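Local coordinates for StiE protein (Stigmatella aurantiaca, PDB 6ECX), which serves, as the O-methyltransferase domain of a multifunctional polyketide synthase, in S-adenosylmethionine-dependent O-methylation of the growing polyketide, at residues H99-N110 / R131-I141; V229-E237 / Q308-F318. All coordinates share one frame; numbering follows the deposited sequence.

Interaction 1. Residues H99-N110 / R131-I141; sequences HGSDLIILGEQN and RVRTRGLQNRI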
loop_
_atom_site.group_PDB
_atom_site.type_symbol
_atom_site.label_atom_id
_atom_site.label_comp_id
_atom_site.label_asym_id
_atom_site.label_seq_id
_atom_site.Cartn_x
_atom_site.Cartn_y
_atom_site.Cartn_z
ATOM N N HIS A 99 0.598 2.070 11.524
ATOM C CA HIS A 99 -0.041 2.434 12.787
ATOM C C HIS A 99 -1.330 1.661 13.034
ATOM O O HIS A 99 -2.097 2.026 13.932
ATOM C CB HIS A 99 -0.329 3.939 12.828
ATOM C CG HIS A 99 0.902 4.790 12.832
ATOM N ND1 HIS A 99 2.059 4.420 13.483
ATOM C CD2 HIS A 99 1.159 5.991 12.262
ATOM C CE1 HIS A 99 2.976 5.356 13.313
ATOM N NE2 HIS A 99 2.455 6.320 12.575
ATOM N N GLY A 100 -1.590 0.616 12.248
ATOM C CA GLY A 100 -2.684 -0.300 12.508
ATOM C C GLY A 100 -4.054 0.152 12.057
ATOM O O GLY A 100 -5.035 -0.561 12.330
ATOM N N SER A 101 -4.159 1.279 11.347
ATOM C CA SER A 101 -5.471 1.812 10.964
ATOM C C SER A 101 -6.267 0.823 10.105
ATOM O O SER A 101 -7.470 0.620 10.320
ATOM C CB SER A 101 -5.290 3.140 10.229
ATOM O OG SER A 101 -4.644 4.083 11.069
ATOM N N ASP A 102 -5.614 0.207 9.119
ATOM C CA ASP A 102 -6.317 -0.730 8.239
ATOM C C ASP A 102 -6.854 -1.929 9.015
ATOM O O ASP A 102 -8.012 -2.330 8.833
ATOM C CB ASP A 102 -5.383 -1.175 7.122
ATOM C CG ASP A 102 -5.142 -0.080 6.103
ATOM O OD1 ASP A 102 -6.134 0.462 5.565
ATOM O OD2 ASP A 102 -3.968 0.244 5.837
ATOM N N LEU A 103 -6.040 -2.495 9.914
ATOM C CA LEU A 103 -6.508 -3.618 10.730
ATOM C C LEU A 103 -7.627 -3.200 11.663
ATOM O O LEU A 103 -8.597 -3.942 11.856
ATOM C CB LEU A 103 -5.360 -4.199 11.551
ATOM C CG LEU A 103 -4.256 -4.908 10.768
ATOM C CD1 LEU A 103 -3.126 -5.311 11.700
ATOM C CD2 LEU A 103 -4.822 -6.111 10.047
ATOM N N ILE A 104 -7.491 -2.028 12.285
ATOM C CA ILE A 104 -8.497 -1.582 13.245
ATOM C C ILE A 104 -9.830 -1.305 12.544
ATOM O O ILE A 104 -10.901 -1.682 13.039
ATOM C CB ILE A 104 -7.976 -0.346 13.993
ATOM C CG1 ILE A 104 -6.876 -0.759 14.997
ATOM C CG2 ILE A 104 -9.138 0.407 14.637
ATOM C CD1 ILE A 104 -6.132 0.415 15.603
ATOM N N ILE A 105 -9.784 -0.615 11.402
ATOM C CA ILE A 105 -11.006 -0.322 10.660
ATOM C C ILE A 105 -11.696 -1.617 10.236
ATOM O O ILE A 105 -12.916 -1.763 10.375
ATOM C CB ILE A 105 -10.685 0.578 9.453
ATOM C CG1 ILE A 105 -10.334 1.990 9.934
ATOM C CG2 ILE A 105 -11.849 0.603 8.465
ATOM C CD1 ILE A 105 -9.746 2.859 8.848
ATOM N N LEU A 106 -10.925 -2.574 9.719
ATOM C CA LEU A 106 -11.499 -3.865 9.348
ATOM C C LEU A 106 -12.102 -4.561 10.564
ATOM O O LEU A 106 -13.235 -5.057 10.508
ATOM C CB LEU A 106 -10.426 -4.740 8.690
ATOM C CG LEU A 106 -9.988 -4.276 7.296
ATOM C CD1 LEU A 106 -8.821 -5.102 6.793
ATOM C CD2 LEU A 106 -11.151 -4.387 6.295
ATOM N N GLY A 107 -11.381 -4.559 11.690
ATOM C CA GLY A 107 -11.876 -5.242 12.878
ATOM C C GLY A 107 -13.108 -4.587 13.475
ATOM O O GLY A 107 -14.009 -5.272 13.980
ATOM N N GLU A 108 -13.152 -3.250 13.453
ATOM C CA GLU A 108 -14.297 -2.518 13.990
ATOM C C GLU A 108 -15.544 -2.763 13.157
ATOM O O GLU A 108 -16.646 -2.917 13.697
ATOM C CB GLU A 108 -13.992 -1.022 14.033
ATOM C CG GLU A 108 -13.300 -0.546 15.288
ATOM C CD GLU A 108 -12.997 0.940 15.252
ATOM O OE1 GLU A 108 -12.714 1.457 14.150
ATOM O OE2 GLU A 108 -13.044 1.585 16.324
ATOM N N GLN A 109 -15.391 -2.802 11.840
ATOM C CA GLN A 109 -16.534 -2.897 10.947
ATOM C C GLN A 109 -16.938 -4.335 10.620
ATOM O O GLN A 109 -17.986 -4.538 9.997
ATOM C CB GLN A 109 -16.229 -2.111 9.671
ATOM C CG GLN A 109 -15.874 -0.646 9.973
ATOM C CD GLN A 109 -15.603 0.189 8.727
ATOM O OE1 GLN A 109 -15.290 -0.340 7.656
ATOM N NE2 GLN A 109 -15.739 1.502 8.862
ATOM N N ASN A 110 -16.157 -5.335 11.039
ATOM C CA ASN A 110 -16.453 -6.744 10.749
ATOM C C ASN A 110 -16.075 -7.560 11.979
ATOM O O ASN A 110 -14.927 -7.995 12.114
ATOM C CB ASN A 110 -15.701 -7.222 9.516
ATOM C CG ASN A 110 -15.847 -6.276 8.345
ATOM O OD1 ASN A 110 -16.772 -6.413 7.549
ATOM N ND2 ASN A 110 -14.938 -5.303 8.238
ATOM N N ARG A 131 -3.428 1.288 20.339
ATOM C CA ARG A 131 -4.643 1.670 19.626
ATOM C C ARG A 131 -5.608 0.495 19.512
ATOM O O ARG A 131 -6.827 0.683 19.593
ATOM C CB ARG A 131 -4.297 2.207 18.240
ATOM C CG ARG A 131 -3.489 3.528 18.223
ATOM C CD ARG A 131 -3.249 3.967 16.761
ATOM N NE ARG A 131 -4.470 4.477 16.125
ATOM C CZ ARG A 131 -4.803 4.298 14.846
ATOM N NH1 ARG A 131 -4.021 3.596 14.031
ATOM N NH2 ARG A 131 -5.937 4.809 14.380
ATOM N N VAL A 132 -5.088 -0.724 19.326
ATOM C CA VAL A 132 -5.971 -1.893 19.245
ATOM C C VAL A 132 -6.724 -2.077 20.556
ATOM O O VAL A 132 -7.946 -2.296 20.572
ATOM C CB VAL A 132 -5.176 -3.160 18.867
ATOM C CG1 VAL A 132 -5.989 -4.429 19.215
ATOM C CG2 VAL A 132 -4.825 -3.145 17.393
ATOM N N ARG A 133 -6.017 -1.963 21.681
ATOM C CA ARG A 133 -6.671 -2.226 22.953
ATOM C C ARG A 133 -7.607 -1.086 23.343
ATOM O O ARG A 133 -8.676 -1.337 23.917
ATOM C CB ARG A 133 -5.623 -2.497 24.041
ATOM C CG ARG A 133 -6.159 -2.335 25.459
ATOM C CD ARG A 133 -5.174 -2.867 26.531
ATOM N NE ARG A 133 -5.074 -4.328 26.539
ATOM C CZ ARG A 133 -5.838 -5.129 27.275
ATOM N NH1 ARG A 133 -6.764 -4.619 28.077
ATOM N NH2 ARG A 133 -5.677 -6.444 27.205
ATOM N N THR A 134 -7.230 0.163 23.034
ATOM C CA THR A 134 -8.117 1.295 23.280
ATOM C C THR A 134 -9.486 1.076 22.646
ATOM O O THR A 134 -10.512 1.459 23.223
ATOM C CB THR A 134 -7.478 2.576 22.742
ATOM O OG1 THR A 134 -6.353 2.914 23.563
ATOM C CG2 THR A 134 -8.480 3.732 22.744
ATOM N N ARG A 135 -9.518 0.430 21.494
ATOM C CA ARG A 135 -10.758 0.137 20.795
ATOM C C ARG A 135 -11.360 -1.216 21.185
ATOM O O ARG A 135 -12.369 -1.619 20.599
ATOM C CB ARG A 135 -10.514 0.220 19.289
ATOM C CG ARG A 135 -10.362 1.668 18.810
ATOM C CD ARG A 135 -9.268 1.808 17.772
ATOM N NE ARG A 135 -9.061 3.195 17.351
ATOM C CZ ARG A 135 -8.153 4.012 17.878
ATOM N NH1 ARG A 135 -8.038 5.255 17.429
ATOM N NH2 ARG A 135 -7.358 3.589 18.856
ATOM N N GLY A 136 -10.780 -1.909 22.168
ATOM C CA GLY A 136 -11.325 -3.184 22.610
ATOM C C GLY A 136 -11.182 -4.322 21.617
ATOM O O GLY A 136 -11.987 -5.257 21.632
ATOM N N LEU A 137 -10.174 -4.272 20.755
ATOM C CA LEU A 137 -9.971 -5.275 19.719
ATOM C C LEU A 137 -8.831 -6.238 20.035
ATOM O O LEU A 137 -8.428 -7.007 19.158
ATOM C CB LEU A 137 -9.705 -4.579 18.384
ATOM C CG LEU A 137 -10.876 -3.751 17.833
ATOM C CD1 LEU A 137 -10.384 -2.720 16.819
ATOM C CD2 LEU A 137 -11.859 -4.702 17.187
ATOM N N GLN A 138 -8.304 -6.231 21.262
ATOM C CA GLN A 138 -7.141 -7.059 21.557
ATOM C C GLN A 138 -7.455 -8.549 21.524
ATOM O O GLN A 138 -6.532 -9.360 21.555
ATOM C CB GLN A 138 -6.540 -6.685 22.921
ATOM C CG GLN A 138 -7.373 -7.076 24.147
ATOM C CD GLN A 138 -8.472 -6.072 24.454
ATOM O OE1 GLN A 138 -8.878 -5.298 23.579
ATOM N NE2 GLN A 138 -8.947 -6.067 25.702
ATOM N N ASN A 139 -8.717 -8.940 21.453
ATOM C CA ASN A 139 -9.006 -10.357 21.321
ATOM C C ASN A 139 -9.017 -10.815 19.880
ATOM O O ASN A 139 -8.928 -12.024 19.636
ATOM C CB ASN A 139 -10.338 -10.690 21.991
ATOM C CG ASN A 139 -10.357 -10.248 23.411
ATOM O OD1 ASN A 139 -11.200 -9.450 23.827
ATOM N ND2 ASN A 139 -9.394 -10.741 24.175
ATOM N N ARG A 140 -9.105 -9.883 18.924
ATOM C CA ARG A 140 -9.124 -10.245 17.524
ATOM C C ARG A 140 -7.929 -9.747 16.714
ATOM O O ARG A 140 -7.735 -10.237 15.597
ATOM C CB ARG A 140 -10.416 -9.748 16.861
ATOM C CG ARG A 140 -11.671 -10.174 17.637
ATOM C CD ARG A 140 -12.916 -10.077 16.774
ATOM N NE ARG A 140 -13.523 -8.757 16.844
ATOM C CZ ARG A 140 -13.569 -7.882 15.849
ATOM N NH1 ARG A 140 -14.155 -6.707 16.055
ATOM N NH2 ARG A 140 -13.036 -8.172 14.656
ATOM N N ILE A 141 -7.129 -8.806 17.225
ATOM C CA ILE A 141 -5.993 -8.263 16.479
ATOM C C ILE A 141 -4.715 -8.506 17.278
ATOM O O ILE A 141 -4.605 -8.068 18.430
ATOM C CB ILE A 141 -6.168 -6.766 16.184
ATOM C CG1 ILE A 141 -7.455 -6.519 15.404
ATOM C CG2 ILE A 141 -4.961 -6.196 15.396
ATOM C CD1 ILE A 141 -7.637 -5.076 15.012
HETATM O O HOH W 1 -13.912 -0.776 18.481
#
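I104 meets V132 where helix 101-109 lies against the end of helix 122-134 and the turn that follows; the CA atoms of I104 and V132 are 6.5 Å apart. I104 fills the middle of the contact by using its branches separately. CD1 reaches R131 CB at 3.7 Å and lies over one face of that residue's guanidinium, CG2 presses on R135 CD at 3.4 Å, and CG1 faces V132 CG2. With CG1 anti to the carbonyl carbon (chi1 -73°) and CG2 anti to the backbone N, the two ends spread toward different arginines. Beyond I104, the helix surface is bare at G107, and L137 CD2 settles there, 3.9 Å from G107 C; I141 CD1 comes in beside it, 3.5 Å from L103 O. The turn itself begins with a Schellman motif, G136 being its positive-phi residue. Polar groups close both ends. R131 NH1 donates to S101 OG (3.1 Å), which is also bonded to H36 O, close behind the glycine-rich loop whose G98 binds S-adenosylmethionine. R140 bends at chi3 (-88°) and sets its guanidinium edge to G107 O: NH1 bonds at 2.5 Å from above the carbonyl plane, NH2 only weakly, and NH2 also bonds L113 O. A positive group bound to a last-turn carbonyl of helix 101-109 would be expected to interact favourably with the partial negative charge at that helix end.

Interaction 2. Residues V229-E237 / Q308-F318; sequences VDAVDVSNE and QFEQLTPYAEF
The methyl CB of A231 sits against L312 CD2 at 3.5 Å, a small bump against a longer one where a short parallel strand pair starts. From there the backbones zip together: T313 N bonds A231 O, D233 N bonds T313 O at 2.8 Å, and Y315 N bonds D233 O. V232 and T313 point to one side of the sheet, D233 and P314 to the other. On the V232 side, CG1 lodges beside Y315 CA and CG2 approaches F318 CD1 at 4.2 Å, while V79 of helix 64-80 packs on all three residues. Strand 313-314 thus adds an eighth, outermost strand to the seven-stranded 3-2-1-4-5-7-6 sheet of a Rossmann-like methyltransferase. Just past the pair, Y315 CG lies anti to the backbone N (chi1 177°), which sends the ring between V234 CG1 and the bent side chain of E237. V234 CG1 touches CB of Y315 at 3.8 Å; E237 CD lies 3.4 Å from Y315 CD2, the carboxylate plane turned 40° from the ring, and Y315 OH goes on to E75. Water bridges E237 OE2 and A316 N. At the far end, Q308 folds at chi2 so that CG lies 3.5 Å from V229 O.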
loop_
_atom_site.group_PDB
_atom_site.type_symbol
_atom_site.label_atom_id
_atom_site.label_comp_id
_atom_site.label_asym_id
_atom_site.label_seq_id
_atom_site.Cartn_x
_atom_site.Cartn_y
_atom_site.Cartn_z
ATOM N N VAL A 229 -5.543 -11.033 -10.670
ATOM C CA VAL A 229 -6.926 -11.023 -11.166
ATOM C C VAL A 229 -7.248 -9.722 -11.890
ATOM O O VAL A 229 -7.806 -9.741 -12.987
ATOM C CB VAL A 229 -7.912 -11.277 -10.004
ATOM C CG1 VAL A 229 -9.387 -11.097 -10.478
ATOM C CG2 VAL A 229 -7.694 -12.661 -9.410
ATOM N N ASP A 230 -6.900 -8.566 -11.297
ATOM C CA ASP A 230 -6.941 -7.312 -12.043
ATOM C C ASP A 230 -6.195 -6.246 -11.255
ATOM O O ASP A 230 -5.764 -6.466 -10.116
ATOM C CB ASP A 230 -8.364 -6.848 -12.362
ATOM C CG ASP A 230 -9.054 -6.231 -11.185
ATOM O OD1 ASP A 230 -8.844 -6.714 -10.057
ATOM O OD2 ASP A 230 -9.809 -5.260 -11.382
ATOM N N ALA A 231 -6.065 -5.080 -11.879
ATOM C CA ALA A 231 -5.227 -4.013 -11.350
ATOM C C ALA A 231 -5.782 -2.677 -11.820
ATOM O O ALA A 231 -6.149 -2.537 -12.989
ATOM C CB ALA A 231 -3.776 -4.197 -11.806
ATOM N N VAL A 232 -5.902 -1.726 -10.896
ATOM C CA VAL A 232 -6.353 -0.371 -11.198
ATOM C C VAL A 232 -5.164 0.583 -11.068
ATOM O O VAL A 232 -4.440 0.560 -10.063
ATOM C CB VAL A 232 -7.518 0.049 -10.281
ATOM C CG1 VAL A 232 -7.874 1.524 -10.499
ATOM C CG2 VAL A 232 -8.763 -0.823 -10.557
ATOM N N ASP A 233 -4.977 1.425 -12.080
ATOM C CA ASP A 233 -3.889 2.388 -12.132
ATOM C C ASP A 233 -4.429 3.726 -11.631
ATOM O O ASP A 233 -5.241 4.370 -12.305
ATOM C CB ASP A 233 -3.365 2.489 -13.561
ATOM C CG ASP A 233 -2.172 3.407 -13.693
ATOM O OD1 ASP A 233 -1.769 4.055 -12.712
ATOM O OD2 ASP A 233 -1.639 3.487 -14.811
ATOM N N VAL A 234 -3.994 4.136 -10.443
ATOM C CA VAL A 234 -4.410 5.413 -9.879
ATOM C C VAL A 234 -3.276 6.442 -9.928
ATOM O O VAL A 234 -3.287 7.411 -9.165
ATOM C CB VAL A 234 -4.953 5.244 -8.450
ATOM C CG1 VAL A 234 -6.204 4.354 -8.439
ATOM C CG2 VAL A 234 -3.888 4.642 -7.537
ATOM N N SER A 235 -2.301 6.239 -10.823
ATOM C CA SER A 235 -1.178 7.173 -10.960
ATOM C C SER A 235 -1.654 8.612 -11.120
ATOM O O SER A 235 -1.104 9.537 -10.496
ATOM C CB SER A 235 -0.310 6.789 -12.163
ATOM O OG SER A 235 0.221 5.482 -12.025
ATOM N N ASN A 236 -2.671 8.819 -11.963
ATOM C CA ASN A 236 -3.124 10.176 -12.267
ATOM C C ASN A 236 -3.736 10.841 -11.040
ATOM O O ASN A 236 -3.562 12.049 -10.826
ATOM C CB ASN A 236 -4.135 10.145 -13.414
ATOM C CG ASN A 236 -4.830 11.486 -13.613
ATOM O OD1 ASN A 236 -4.263 12.402 -14.193
ATOM N ND2 ASN A 236 -6.062 11.602 -13.121
ATOM N N GLU A 237 -4.449 10.062 -10.223
ATOM C CA GLU A 237 -5.163 10.618 -9.085
ATOM C C GLU A 237 -4.256 10.788 -7.879
ATOM O O GLU A 237 -4.473 11.693 -7.064
ATOM C CB GLU A 237 -6.351 9.723 -8.727
ATOM C CG GLU A 237 -7.453 9.735 -9.798
ATOM C CD GLU A 237 -7.068 8.988 -11.067
ATOM O OE1 GLU A 237 -6.278 8.023 -10.974
ATOM O OE2 GLU A 237 -7.556 9.364 -12.156
ATOM N N GLN A 308 -2.738 -9.913 -17.959
ATOM C CA GLN A 308 -3.400 -9.005 -17.028
ATOM C C GLN A 308 -2.536 -7.789 -16.698
ATOM O O GLN A 308 -3.068 -6.709 -16.418
ATOM C CB GLN A 308 -3.763 -9.772 -15.751
ATOM C CG GLN A 308 -5.085 -9.388 -15.126
ATOM C CD GLN A 308 -6.241 -9.411 -16.118
ATOM O OE1 GLN A 308 -6.411 -10.367 -16.874
ATOM N NE2 GLN A 308 -7.036 -8.345 -16.120
ATOM N N PHE A 309 -1.209 -7.942 -16.711
ATOM C CA PHE A 309 -0.322 -6.814 -16.449
ATOM C C PHE A 309 -0.338 -5.789 -17.580
ATOM O O PHE A 309 0.102 -4.654 -17.377
ATOM C CB PHE A 309 1.116 -7.296 -16.232
ATOM C CG PHE A 309 1.475 -7.582 -14.790
ATOM C CD1 PHE A 309 1.550 -6.550 -13.854
ATOM C CD2 PHE A 309 1.785 -8.869 -14.386
ATOM C CE1 PHE A 309 1.900 -6.811 -12.532
ATOM C CE2 PHE A 309 2.134 -9.140 -13.064
ATOM C CZ PHE A 309 2.197 -8.105 -12.140
ATOM N N GLU A 310 -0.819 -6.166 -18.760
ATOM C CA GLU A 310 -0.911 -5.261 -19.897
ATOM C C GLU A 310 -2.295 -4.645 -20.045
ATOM O O GLU A 310 -2.519 -3.873 -20.975
ATOM C CB GLU A 310 -0.541 -6.000 -21.187
ATOM C CG GLU A 310 0.799 -6.719 -21.127
ATOM C CD GLU A 310 0.982 -7.726 -22.255
ATOM O OE1 GLU A 310 -0.006 -8.034 -22.964
ATOM O OE2 GLU A 310 2.122 -8.212 -22.428
ATOM N N GLN A 311 -3.225 -4.973 -19.161
ATOM C CA GLN A 311 -4.572 -4.425 -19.207
ATOM C C GLN A 311 -4.939 -3.773 -17.886
ATOM O O GLN A 311 -6.058 -3.940 -17.391
ATOM C CB GLN A 311 -5.591 -5.500 -19.567
ATOM C CG GLN A 311 -5.540 -5.882 -21.029
ATOM C CD GLN A 311 -6.100 -7.258 -21.278
ATOM O OE1 GLN A 311 -6.711 -7.862 -20.391
ATOM N NE2 GLN A 311 -5.882 -7.774 -22.484
ATOM N N LEU A 312 -3.999 -3.026 -17.294
ATOM C CA LEU A 312 -4.318 -2.212 -16.127
ATOM C C LEU A 312 -5.493 -1.299 -16.446
ATOM O O LEU A 312 -5.577 -0.728 -17.539
ATOM C CB LEU A 312 -3.114 -1.360 -15.714
ATOM C CG LEU A 312 -1.754 -2.025 -15.532
ATOM C CD1 LEU A 312 -0.774 -1.025 -14.978
ATOM C CD2 LEU A 312 -1.841 -3.250 -14.626
ATOM N N THR A 313 -6.409 -1.170 -15.498
ATOM C CA THR A 313 -7.561 -0.298 -15.706
ATOM C C THR A 313 -7.271 1.090 -15.148
ATOM O O THR A 313 -6.985 1.212 -13.954
ATOM C CB THR A 313 -8.797 -0.867 -15.035
ATOM O OG1 THR A 313 -9.001 -2.207 -15.486
ATOM C CG2 THR A 313 -10.011 -0.016 -15.384
ATOM N N PRO A 314 -7.325 2.142 -15.954
ATOM C CA PRO A 314 -7.224 3.488 -15.387
ATOM C C PRO A 314 -8.390 3.765 -14.449
ATOM O O PRO A 314 -9.544 3.455 -14.753
ATOM C CB PRO A 314 -7.264 4.398 -16.623
ATOM C CG PRO A 314 -7.000 3.499 -17.777
ATOM C CD PRO A 314 -7.561 2.179 -17.408
ATOM N N TYR A 315 -8.071 4.357 -13.294
ATOM C CA TYR A 315 -9.096 4.802 -12.352
ATOM C C TYR A 315 -10.209 5.596 -13.030
ATOM O O TYR A 315 -11.380 5.480 -12.651
ATOM C CB TYR A 315 -8.470 5.665 -11.260
ATOM C CG TYR A 315 -9.491 6.216 -10.295
ATOM C CD1 TYR A 315 -9.865 5.485 -9.176
ATOM C CD2 TYR A 315 -10.087 7.464 -10.502
ATOM C CE1 TYR A 315 -10.791 5.972 -8.280
ATOM C CE2 TYR A 315 -11.025 7.962 -9.608
ATOM C CZ TYR A 315 -11.371 7.203 -8.496
ATOM O OH TYR A 315 -12.288 7.662 -7.590
ATOM N N ALA A 316 -9.859 6.448 -13.998
ATOM C CA ALA A 316 -10.877 7.241 -14.681
ATOM C C ALA A 316 -11.874 6.367 -15.431
ATOM O O ALA A 316 -12.975 6.830 -15.744
ATOM C CB ALA A 316 -10.226 8.247 -15.639
ATOM N N GLU A 317 -11.528 5.112 -15.708
ATOM C CA GLU A 317 -12.444 4.191 -16.367
ATOM C C GLU A 317 -13.080 3.214 -15.389
ATOM O O GLU A 317 -13.728 2.253 -15.814
ATOM C CB GLU A 317 -11.715 3.436 -17.484
ATOM C CG GLU A 317 -11.341 4.321 -18.675
ATOM C CD GLU A 317 -10.524 3.587 -19.732
ATOM O OE1 GLU A 317 -10.334 2.356 -19.605
ATOM O OE2 GLU A 317 -10.065 4.253 -20.688
ATOM N N PHE A 318 -12.917 3.446 -14.095
ATOM C CA PHE A 318 -13.351 2.518 -13.064
ATOM C C PHE A 318 -14.686 2.950 -12.475
ATOM O O PHE A 318 -14.921 4.141 -12.236
ATOM C CB PHE A 318 -12.301 2.443 -11.965
ATOM C CG PHE A 318 -12.754 1.705 -10.745
ATOM C CD1 PHE A 318 -12.804 0.319 -10.737
ATOM C CD2 PHE A 318 -13.105 2.400 -9.595
ATOM C CE1 PHE A 318 -13.209 -0.364 -9.609
ATOM C CE2 PHE A 318 -13.505 1.726 -8.457
ATOM C CZ PHE A 318 -13.555 0.339 -8.463
HETATM O O HOH W 2 -6.413 -5.361 -14.927
HETATM O O HOH W 3 -7.106 7.736 -14.169
#

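Overall arrangement
From the N terminus, the chain first lays down helices and strand 91-94, then interaction 1 closes a loop of 20 residues, strand 114-119 and most of helix 122-134, so that the turn before edge strand 141-145 rests on helix 101-109. The central strands come before interaction 2 opens. It closes a longer loop of 70 residues, holding helices 247-255 and 263-280, strand 283-292 and most of helix 298-309, and brings the C-terminal strand 313-314 onto strand 226-233. The two loops neither nest nor cross; they follow in series. The centres of the two interactions lie about 30 Å apart, on opposite sides of the chain's centre, at the two ends of the sheet, with interaction 1 nearer the S-adenosylmethionine.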